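Local coordinates for dnab-like replicative helicase (Bacillus phage SPP1, PDB 3BH0), which probably couples ATP hydrolysis to the 5'-3' unwinding of double-stranded DNA in phage replication, this chain being the ATPase domain of the DnaB-family helicase, at residues A[142-145]-A[146-150]; A[125-128]-A[129-133]; A[232-235]-A[236-239]; A[86-89]-A[90-94]; A[34-37]-A[38-41]. One frame throughout, in Å; residues are numbered along the deposited sequence.

Contact 1. Residues A[142-145]-A[146-150]; sequences LSMA and IGEIS
Leu142 and Ile146 meet one turn apart near the middle of helix 139-150, a surface helix of the RecA-like ATPase domain. The apolar part of the contact is this i to i+4 pair: the two side chains lie alongside each other, with Leu142 CD2 3.8 Å from Ile146 CD1. Leu142 turns CG anti to the backbone N (chi1 170°), which sets CD2 beside that methyl, while Ile146 sends CG1 back past the carbonyl oxygen of Leu142. On another face Met144 and Glu148 also run in parallel fashion, and Met144 SD stands 4.2 Å from Glu148 OE1, a loose approach. Ala145, the buried residue of the group, rests with Ile146 on Ile116 of helix 108-119, and Ile149 leans on Leu115 of the same helix.

The polar part is main-chain hydrogen bonding. Four successive alpha-helical bonds cross from the acceptors of 142-145 to the amides of 146-149, the shortest being Ile146 N to Leu142 O at 2.7 Å. The last acceptor, Ala145 O, bonds Ile149 N at 3.2 Å and also has Ile149 CG1 against it at 3.1 Å.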
# COMPACT_ATOMS: atom_id res chain seq x y z
N LEU A 142 17.76 17.25 5.05
CA LEU A 142 17.04 16.78 6.23
C LEU A 142 15.92 17.72 6.66
O LEU A 142 14.85 17.25 7.06
CB LEU A 142 18.01 16.54 7.40
CG LEU A 142 17.40 16.26 8.79
CD1 LEU A 142 18.05 15.06 9.43
CD2 LEU A 142 17.48 17.47 9.72
N SER A 143 16.18 19.02 6.60
CA SER A 143 15.19 20.04 6.97
C SER A 143 14.14 20.20 5.87
O SER A 143 12.97 20.48 6.16
CB SER A 143 15.89 21.37 7.25
OG SER A 143 14.95 22.36 7.62
N MET A 144 14.56 20.03 4.62
CA MET A 144 13.64 19.95 3.47
C MET A 144 12.72 18.74 3.64
O MET A 144 11.50 18.86 3.53
CB MET A 144 14.43 19.88 2.15
CG MET A 144 13.59 19.78 0.86
SD MET A 144 13.37 18.10 0.19
CE MET A 144 15.05 17.66 -0.28
N ALA A 145 13.34 17.59 3.92
CA ALA A 145 12.63 16.32 4.16
C ALA A 145 11.71 16.37 5.38
O ALA A 145 10.58 15.90 5.30
CB ALA A 145 13.63 15.16 4.29
N ILE A 146 12.18 16.93 6.49
CA ILE A 146 11.33 17.06 7.68
C ILE A 146 10.18 18.04 7.44
O ILE A 146 9.11 17.92 8.05
CB ILE A 146 12.14 17.42 8.95
CG1 ILE A 146 12.92 16.19 9.41
CG2 ILE A 146 11.21 17.95 10.06
CD1 ILE A 146 13.92 16.45 10.51
N GLY A 147 10.41 18.99 6.54
CA GLY A 147 9.41 19.97 6.17
C GLY A 147 8.28 19.31 5.43
O GLY A 147 7.11 19.58 5.70
N GLU A 148 8.63 18.43 4.51
CA GLU A 148 7.65 17.71 3.70
C GLU A 148 6.79 16.72 4.48
O GLU A 148 5.58 16.63 4.23
CB GLU A 148 8.32 17.03 2.51
CG GLU A 148 8.59 18.01 1.39
CD GLU A 148 8.45 17.37 0.04
OE1 GLU A 148 9.44 16.76 -0.40
OE2 GLU A 148 7.36 17.49 -0.57
N ILE A 149 7.42 15.99 5.41
CA ILE A 149 6.72 15.02 6.26
C ILE A 149 5.80 15.74 7.26
O ILE A 149 4.70 15.25 7.56
CB ILE A 149 7.72 14.08 7.03
CG1 ILE A 149 8.82 13.54 6.11
CG2 ILE A 149 6.99 12.93 7.72
CD1 ILE A 149 8.32 12.68 4.98
N SER A 150 6.26 16.88 7.76
CA SER A 150 5.49 17.73 8.69
C SER A 150 4.24 18.32 8.05
O SER A 150 3.21 18.48 8.71
CB SER A 150 6.35 18.87 9.22
OG SER A 150 5.72 19.52 10.31

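Contact 2. Residues A[125-128]-A[129-133]; sequences QKIK and AARRD
The carbonyl oxygen of Lys126 lies against the Arg131 side chain, with Lys126 O 3.4 Å from Arg131 CD and Arg131 CG slightly farther off. These are carbon contacts, not hydrogen bonds. After Lys128 the helix stops: Ala129 swings into an extended conformation and Ala130 into a left-handed helical one (phi 45°, psi 24°), which carries the next residues out of line with the first helix. The regular bonding lapses with it, leaving weak turns within each half, Lys128 N to Gln125 O at 3.2 Å and Asp133 N to Ala130 O at 3.3 Å. Both are i to i+3 bonds, and neither spans the junction between 125-128 and 129-133.

Across this kink the Arg131 chain passes aslant the Ile127 side chain. A chi2 near -15° turns the arginine back toward the last turn of the helix, so that Arg131 CG packs 3.5 Å from Ile127 CA. The isoleucine then meets the guanidinium at its rim, near its plane, with Ile127 CG1 3.4 Å from Arg131 NH1 and Ile127 CD1 scarcely farther. A cation-pi contact with Trp139 gives the charged group an aromatic partner. The corner thus joins helix 124-128 to the weakly bonded helix 131-134 at the surface; Ile127 and Arg131 both touch Ile122, and Ile127 reaches inward to Ile116 and Val117 of helix 108-119.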
# COMPACT_ATOMS: atom_id res chain seq x y z
N GLN A 125 22.43 4.72 6.50
CA GLN A 125 23.49 4.47 7.50
C GLN A 125 24.06 5.76 8.05
O GLN A 125 24.33 5.87 9.25
CB GLN A 125 24.60 3.58 6.94
CG GLN A 125 24.24 2.10 6.84
CD GLN A 125 23.56 1.56 8.08
OE1 GLN A 125 24.13 1.54 9.17
NE2 GLN A 125 22.31 1.12 7.92
N LYS A 126 24.23 6.74 7.16
CA LYS A 126 24.70 8.06 7.54
C LYS A 126 23.72 8.70 8.50
O LYS A 126 24.12 9.26 9.52
CB LYS A 126 24.91 8.94 6.30
CG LYS A 126 25.93 8.36 5.34
CD LYS A 126 26.55 9.40 4.43
CE LYS A 126 27.83 8.84 3.79
NZ LYS A 126 28.52 9.83 2.90
N ILE A 127 22.43 8.58 8.17
CA ILE A 127 21.37 9.09 9.03
C ILE A 127 21.21 8.27 10.31
O ILE A 127 20.88 8.83 11.36
CB ILE A 127 20.02 9.25 8.25
CG1 ILE A 127 19.25 10.47 8.76
CG2 ILE A 127 19.14 8.02 8.36
CD1 ILE A 127 18.27 11.03 7.73
N LYS A 128 21.48 6.95 10.19
CA LYS A 128 21.10 5.94 11.20
C LYS A 128 21.57 6.34 12.58
O LYS A 128 20.79 6.39 13.55
CB LYS A 128 21.62 4.53 10.84
CG LYS A 128 21.51 3.54 11.99
CD LYS A 128 21.49 2.10 11.52
CE LYS A 128 21.11 1.19 12.68
NZ LYS A 128 21.20 -0.25 12.33
N ALA A 129 22.88 6.58 12.66
CA ALA A 129 23.44 7.28 13.77
C ALA A 129 24.44 8.12 13.06
O ALA A 129 24.29 8.38 11.86
CB ALA A 129 24.11 6.32 14.72
N ALA A 130 25.45 8.57 13.78
CA ALA A 130 26.59 9.24 13.18
C ALA A 130 26.19 10.28 12.12
O ALA A 130 26.99 10.61 11.24
CB ALA A 130 27.51 8.21 12.62
N ARG A 131 24.97 10.80 12.21
CA ARG A 131 24.58 11.92 11.37
C ARG A 131 25.39 13.15 11.81
O ARG A 131 25.81 13.95 10.97
CB ARG A 131 23.08 12.19 11.49
CG ARG A 131 22.32 12.30 10.16
CD ARG A 131 23.24 12.51 8.93
NE ARG A 131 22.98 13.77 8.19
CZ ARG A 131 21.78 14.23 7.83
NH1 ARG A 131 20.67 13.54 8.09
NH2 ARG A 131 21.69 15.39 7.18
N ARG A 132 25.61 13.24 13.12
CA ARG A 132 26.44 14.28 13.75
C ARG A 132 27.86 14.35 13.17
O ARG A 132 28.47 15.42 13.19
CB ARG A 132 26.49 14.06 15.26
CG ARG A 132 27.01 15.24 16.09
CD ARG A 132 25.88 16.18 16.48
NE ARG A 132 26.35 17.53 16.77
CZ ARG A 132 25.64 18.63 16.51
NH1 ARG A 132 24.45 18.54 15.94
NH2 ARG A 132 26.13 19.82 16.80
N ASP A 133 28.39 13.24 12.66
CA ASP A 133 29.66 13.29 11.94
C ASP A 133 29.64 12.80 10.49
O ASP A 133 30.18 13.47 9.61
CB ASP A 133 30.80 12.64 12.73
CG ASP A 133 30.53 11.20 13.07
OD1 ASP A 133 29.35 10.83 13.10
OD2 ASP A 133 31.50 10.43 13.31

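Contact 3. Residues A[232-235]-A[236-239]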
# COMPACT_ATOMS: atom_id res chain seq x y z
N ARG A 232 6.18 -19.54 1.86
CA ARG A 232 7.62 -19.72 1.57
C ARG A 232 7.83 -20.75 0.47
O ARG A 232 8.95 -20.97 0.01
CB ARG A 232 8.44 -20.02 2.83
CG ARG A 232 8.20 -21.37 3.51
CD ARG A 232 9.02 -21.48 4.83
NE ARG A 232 10.15 -20.53 4.88
CZ ARG A 232 11.32 -20.74 5.49
NH1 ARG A 232 11.56 -21.88 6.11
NH2 ARG A 232 12.26 -19.80 5.47
N GLN A 233 6.72 -21.33 0.03
CA GLN A 233 6.68 -22.30 -1.04
C GLN A 233 6.90 -21.65 -2.39
O GLN A 233 7.22 -22.33 -3.36
CB GLN A 233 5.33 -23.01 -1.02
CG GLN A 233 5.45 -24.50 -1.27
CD GLN A 233 4.11 -25.22 -1.26
OE1 GLN A 233 3.05 -24.62 -1.54
NE2 GLN A 233 4.15 -26.51 -0.94
N VAL A 234 6.72 -20.34 -2.44
CA VAL A 234 7.05 -19.55 -3.62
C VAL A 234 8.49 -19.85 -4.04
O VAL A 234 8.80 -19.95 -5.23
CB VAL A 234 6.89 -18.02 -3.35
CG1 VAL A 234 7.41 -17.18 -4.51
CG2 VAL A 234 5.44 -17.68 -3.06
N GLU A 235 9.35 -20.03 -3.04
CA GLU A 235 10.78 -20.09 -3.25
C GLU A 235 11.32 -21.47 -3.59
O GLU A 235 12.41 -21.59 -4.17
CB GLU A 235 11.51 -19.44 -2.06
CG GLU A 235 11.16 -17.94 -1.93
CD GLU A 235 11.97 -17.17 -0.90
OE1 GLU A 235 12.84 -17.79 -0.24
OE2 GLU A 235 11.74 -15.95 -0.76
N GLN A 236 10.55 -22.52 -3.28
CA GLN A 236 10.85 -23.86 -3.79
C GLN A 236 10.11 -24.16 -5.09
O GLN A 236 9.59 -25.27 -5.31
CB GLN A 236 10.65 -24.96 -2.74
CG GLN A 236 11.32 -26.33 -3.08
CD GLN A 236 12.75 -26.21 -3.66
OE1 GLN A 236 13.74 -26.42 -2.95
NE2 GLN A 236 12.86 -25.89 -4.96
N ARG A 237 10.07 -23.15 -5.95
CA ARG A 237 9.62 -23.24 -7.33
C ARG A 237 10.79 -22.78 -8.19
O ARG A 237 11.66 -22.06 -7.69
CB ARG A 237 8.43 -22.29 -7.59
CG ARG A 237 7.07 -22.91 -7.39
CD ARG A 237 5.96 -22.04 -7.98
NE ARG A 237 5.55 -20.95 -7.09
CZ ARG A 237 5.40 -19.69 -7.48
NH1 ARG A 237 5.60 -19.34 -8.75
NH2 ARG A 237 5.03 -18.77 -6.61
N GLN A 238 10.80 -23.19 -9.46
CA GLN A 238 11.78 -22.69 -10.42
C GLN A 238 11.56 -21.19 -10.65
O GLN A 238 12.41 -20.37 -10.30
CB GLN A 238 11.70 -23.46 -11.76
CG GLN A 238 12.26 -24.90 -11.70
CD GLN A 238 11.89 -25.74 -12.94
OE1 GLN A 238 11.58 -25.21 -14.01
NE2 GLN A 238 11.93 -27.07 -12.78
N ASP A 239 10.40 -20.86 -11.22
CA ASP A 239 9.97 -19.48 -11.38
C ASP A 239 9.32 -18.99 -10.08
O ASP A 239 8.22 -19.43 -9.70
CB ASP A 239 8.99 -19.36 -12.55
CG ASP A 239 8.51 -17.94 -12.78
OD1 ASP A 239 8.74 -17.07 -11.91
OD2 ASP A 239 7.89 -17.67 -13.83
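Gln236 N turns back to Gln233 O in a weak 3.3 Å bond (N-H...O 128°), the second of two consecutive i to i+3 bonds after Glu235 N to Arg232 O at 3.2 Å, so that the chain turns tightly before it straightens at Arg237. The principal side chain here is that of Arg237, which runs back along the turn and lays its guanidinium by Val234. The carbonyl oxygen of Val234 lies over one face of that group, 3.7 Å above its plane and displaced toward the rim. The same oxygen touches the root of the side chain, with Val234 O 3.3 Å from Arg237 CB. The NH2 end meets the valine methyls, Val234 CG1 at 3.6 Å from Arg237 NH2 and Val234 CG2 at 3.7 Å from the same nitrogen.

A bend at chi3 (-82°) turns the head from its otherwise stretched chain. Its polar partners lie farther along the loop: NH2 forms a salt bridge with Asp246 and NH1 a hydrogen bond to Arg241 O, which together fix the rotation of the group. Glu235 leads the other way, its OE2 shared by a salt bridge to Arg76 NE and a hydrogen bond with Tyr269 OH.

The turn belongs to the long surface loop between strand 223-228, which lies next to strand 70-74 in the central sheet, and helix 252-256, and through Val234 it touches Arg76 in the probable Walker A loop that links strand 70-74 to helix 81-93.

Contact 4. Residues A[86-89]-A[90-94]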
# COMPACT_ATOMS: atom_id res chain seq x y z
N LEU A 86 5.28 2.64 1.57
CA LEU A 86 5.56 4.00 2.06
C LEU A 86 5.70 4.98 0.91
O LEU A 86 5.28 6.13 1.01
CB LEU A 86 6.77 4.05 3.01
CG LEU A 86 6.59 3.39 4.38
CD1 LEU A 86 7.91 3.16 5.05
CD2 LEU A 86 5.65 4.14 5.32
N LYS A 87 6.26 4.51 -0.19
CA LYS A 87 6.42 5.35 -1.37
C LYS A 87 5.02 5.83 -1.77
O LYS A 87 4.76 7.03 -1.78
CB LYS A 87 7.14 4.58 -2.47
CG LYS A 87 7.35 5.33 -3.76
CD LYS A 87 8.21 6.56 -3.58
CE LYS A 87 8.21 7.38 -4.86
NZ LYS A 87 9.19 8.50 -4.74
N GLN A 88 4.13 4.88 -2.03
CA GLN A 88 2.71 5.13 -2.26
C GLN A 88 2.08 6.06 -1.24
O GLN A 88 1.41 7.02 -1.62
CB GLN A 88 1.92 3.82 -2.31
CG GLN A 88 2.22 2.98 -3.53
CD GLN A 88 1.07 2.08 -3.94
OE1 GLN A 88 1.29 0.95 -4.38
NE2 GLN A 88 -0.15 2.57 -3.82
N ALA A 89 2.28 5.78 0.05
CA ALA A 89 1.69 6.61 1.09
C ALA A 89 2.01 8.09 0.89
O ALA A 89 1.14 8.94 1.02
CB ALA A 89 2.14 6.15 2.47
N LYS A 90 3.26 8.38 0.54
CA LYS A 90 3.69 9.76 0.41
C LYS A 90 3.17 10.37 -0.88
O LYS A 90 2.82 11.55 -0.89
CB LYS A 90 5.22 9.84 0.49
CG LYS A 90 5.74 11.20 1.00
CD LYS A 90 6.31 12.01 -0.15
CE LYS A 90 6.69 13.42 0.28
NZ LYS A 90 7.44 14.06 -0.86
N ASN A 91 3.12 9.57 -1.94
CA ASN A 91 2.56 9.96 -3.23
C ASN A 91 1.09 10.35 -3.17
O ASN A 91 0.65 11.30 -3.82
CB ASN A 91 2.72 8.82 -4.23
CG ASN A 91 4.09 8.76 -4.83
OD1 ASN A 91 4.91 9.67 -4.64
ND2 ASN A 91 4.36 7.69 -5.57
N MET A 92 0.32 9.59 -2.39
CA MET A 92 -1.08 9.89 -2.13
C MET A 92 -1.23 11.11 -1.24
O MET A 92 -2.15 11.91 -1.44
CB MET A 92 -1.76 8.72 -1.45
CG MET A 92 -1.82 7.49 -2.30
SD MET A 92 -2.38 6.11 -1.33
CE MET A 92 -2.13 4.84 -2.53
N SER A 93 -0.35 11.24 -0.25
CA SER A 93 -0.31 12.43 0.58
C SER A 93 -0.10 13.67 -0.27
O SER A 93 -0.67 14.72 0.02
CB SER A 93 0.80 12.32 1.62
OG SER A 93 0.94 13.54 2.33
N ASP A 94 0.69 13.53 -1.33
CA ASP A 94 0.99 14.63 -2.25
C ASP A 94 -0.19 15.07 -3.13
O ASP A 94 -0.21 16.19 -3.64
CB ASP A 94 2.19 14.27 -3.13
CG ASP A 94 3.51 14.29 -2.38
OD1 ASP A 94 3.55 14.64 -1.17
OD2 ASP A 94 4.53 13.94 -3.02
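Gln88 and Met92 run alongside each other in the same direction on helix 81-93, with the thioether chain passing the turn's carbonyl: Met92 CG is 3.3 Å from Gln88 O. Met92 is extended beyond CG, which carries its sulfur and methyl alongside the glutamine. The Lys87 and Asn91 pair behaves differently. The lysine, bent at chi2 (62°), slants across the asparagine amide, Lys87 CE standing 3.9 Å from Asn91 ND2, so an aliphatic carbon and not the charge meets the amide. The charged end goes on to Asn304 OD1, and Asn91 ND2 is hydrogen-bonded to Ser53 O.

Beneath the side chains the helix is regular. Met92 N bonds Gln88 O at 2.9 Å, while Lys87 O accepts Asn91 N at 3.0 Å and, weakly, Lys90 N at 3.1 Å.

The helix begins within the probable Walker A motif, which Leu86 touches. The chemistry divides accordingly: Leu86 packs on Leu101 and Ala89 and Met92 on Val99 of strand 98-103, the latter two also on Met186 and Ile184 of strand 183-188, whereas Lys87 and Asn91 spend their polar ends on outside partners, so apolar packing and directed bonds both tie the helix down.

Contact 5. Residues A[34-37]-A[38-41]; sequences LVTV and YEEI
Val35 and Glu39 are joined by the shortest main-chain bond between 34-37 and 38-41, on helix 31-42, Glu39 N to Val35 O at 2.9 Å. This exposed helix probably corresponds to the linker helix of DnaB-family helicases, which in the hexameric relatives packs on a neighbouring subunit. The four i to i+4 acceptors are all used, though unevenly. Leu34 O receives Tyr38 N across 3.4 Å, straight (N-H...O 170°) but weak from its length. Thr36 O takes Glu40 N at 3.0 Å, and Val37 O takes Ile41 N at 3.1 Å.

The hydroxyl Thr36 OG1 is hydrogen-bonded to Ala33 O, with a weaker bond to Glu32 O, so it is spent on the preceding turn of its own helix. Glu39 O also accepts, from Ser43 OG.

Side chains add little. Glu39 and Glu40 hold CG beside their own backbone N (chi1 -78° and -79°), which lays their methylenes back along the previous turn, with Glu39 CG 3.2 Å from Val35 O. Val37 CG1 and Ile41 CD1 make a loose apolar pair at 4.3 Å. Tyr38 presents its ring edge to the Val35 carbonyl, Tyr38 CD2 lying 4.1 Å from Val35 O.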
# COMPACT_ATOMS: atom_id res chain seq x y z
N LEU A 34 -27.65 6.17 -11.82
CA LEU A 34 -27.57 6.05 -13.27
C LEU A 34 -27.10 7.36 -13.90
O LEU A 34 -26.35 7.35 -14.88
CB LEU A 34 -28.91 5.59 -13.86
CG LEU A 34 -28.93 5.11 -15.32
CD1 LEU A 34 -27.99 3.95 -15.58
CD2 LEU A 34 -30.33 4.71 -15.74
N VAL A 35 -27.52 8.48 -13.33
CA VAL A 35 -27.08 9.78 -13.83
C VAL A 35 -25.64 10.08 -13.45
O VAL A 35 -24.89 10.58 -14.27
CB VAL A 35 -28.04 10.96 -13.47
CG1 VAL A 35 -29.42 10.74 -14.08
CG2 VAL A 35 -28.14 11.18 -11.95
N THR A 36 -25.23 9.74 -12.23
CA THR A 36 -23.85 9.99 -11.81
C THR A 36 -22.83 9.17 -12.61
O THR A 36 -21.73 9.65 -12.90
CB THR A 36 -23.63 9.73 -10.32
OG1 THR A 36 -24.10 8.42 -10.01
CG2 THR A 36 -24.37 10.76 -9.46
N VAL A 37 -23.20 7.94 -12.97
CA VAL A 37 -22.36 7.05 -13.79
C VAL A 37 -22.10 7.70 -15.15
O VAL A 37 -20.96 7.86 -15.56
CB VAL A 37 -23.00 5.63 -13.95
CG1 VAL A 37 -22.34 4.83 -15.08
CG2 VAL A 37 -22.93 4.85 -12.66
N TYR A 38 -23.19 8.06 -15.83
CA TYR A 38 -23.16 8.76 -17.12
C TYR A 38 -22.35 10.07 -17.08
O TYR A 38 -21.61 10.37 -18.02
CB TYR A 38 -24.59 9.01 -17.57
CG TYR A 38 -24.76 10.05 -18.64
CD1 TYR A 38 -24.41 9.80 -19.96
CD2 TYR A 38 -25.32 11.30 -18.32
CE1 TYR A 38 -24.58 10.77 -20.96
CE2 TYR A 38 -25.50 12.27 -19.30
CZ TYR A 38 -25.14 12.00 -20.61
OH TYR A 38 -25.32 12.98 -21.57
N GLU A 39 -22.52 10.84 -16.00
CA GLU A 39 -21.76 12.06 -15.74
C GLU A 39 -20.25 11.79 -15.69
O GLU A 39 -19.46 12.56 -16.23
CB GLU A 39 -22.19 12.69 -14.42
CG GLU A 39 -23.50 13.46 -14.43
CD GLU A 39 -23.77 14.14 -13.08
OE1 GLU A 39 -22.93 14.05 -12.16
OE2 GLU A 39 -24.83 14.79 -12.94
N GLU A 40 -19.88 10.70 -15.01
CA GLU A 40 -18.49 10.28 -14.86
C GLU A 40 -17.86 9.82 -16.18
O GLU A 40 -16.64 9.92 -16.36
CB GLU A 40 -18.38 9.15 -13.82
CG GLU A 40 -18.42 9.62 -12.37
CD GLU A 40 -18.60 8.48 -11.36
OE1 GLU A 40 -18.22 7.32 -11.65
OE2 GLU A 40 -19.13 8.75 -10.26
N ILE A 41 -18.71 9.32 -17.07
CA ILE A 41 -18.32 8.89 -18.41
C ILE A 41 -17.97 10.09 -19.30
O ILE A 41 -16.99 10.03 -20.06
CB ILE A 41 -19.40 7.96 -19.07
CG1 ILE A 41 -19.23 6.52 -18.57
CG2 ILE A 41 -19.33 8.01 -20.59
CD1 ILE A 41 -20.42 5.58 -18.82

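In the fold
Contact 4 is the buried one, centred about 9 Å from the chain's centre, on the helix that begins within the probable Walker A motif; the other four lie at the surface. Contacts 1 and 2 adjoin, their centres about 17 Å apart, and the guanidinium of Arg131 packs on Leu142; both also rest on helix 108-119. Contact 1 reaches contact 4 through the long, weak ion pair of Glu148 with Lys90. Contacts 3 and 5 stand apart from these and from each other. Contacts 1, 4 and 5 are bonded as regular helix, contact 3 keeps a single weak bond across its turn, and contact 2 relies on side-chain packing over a break.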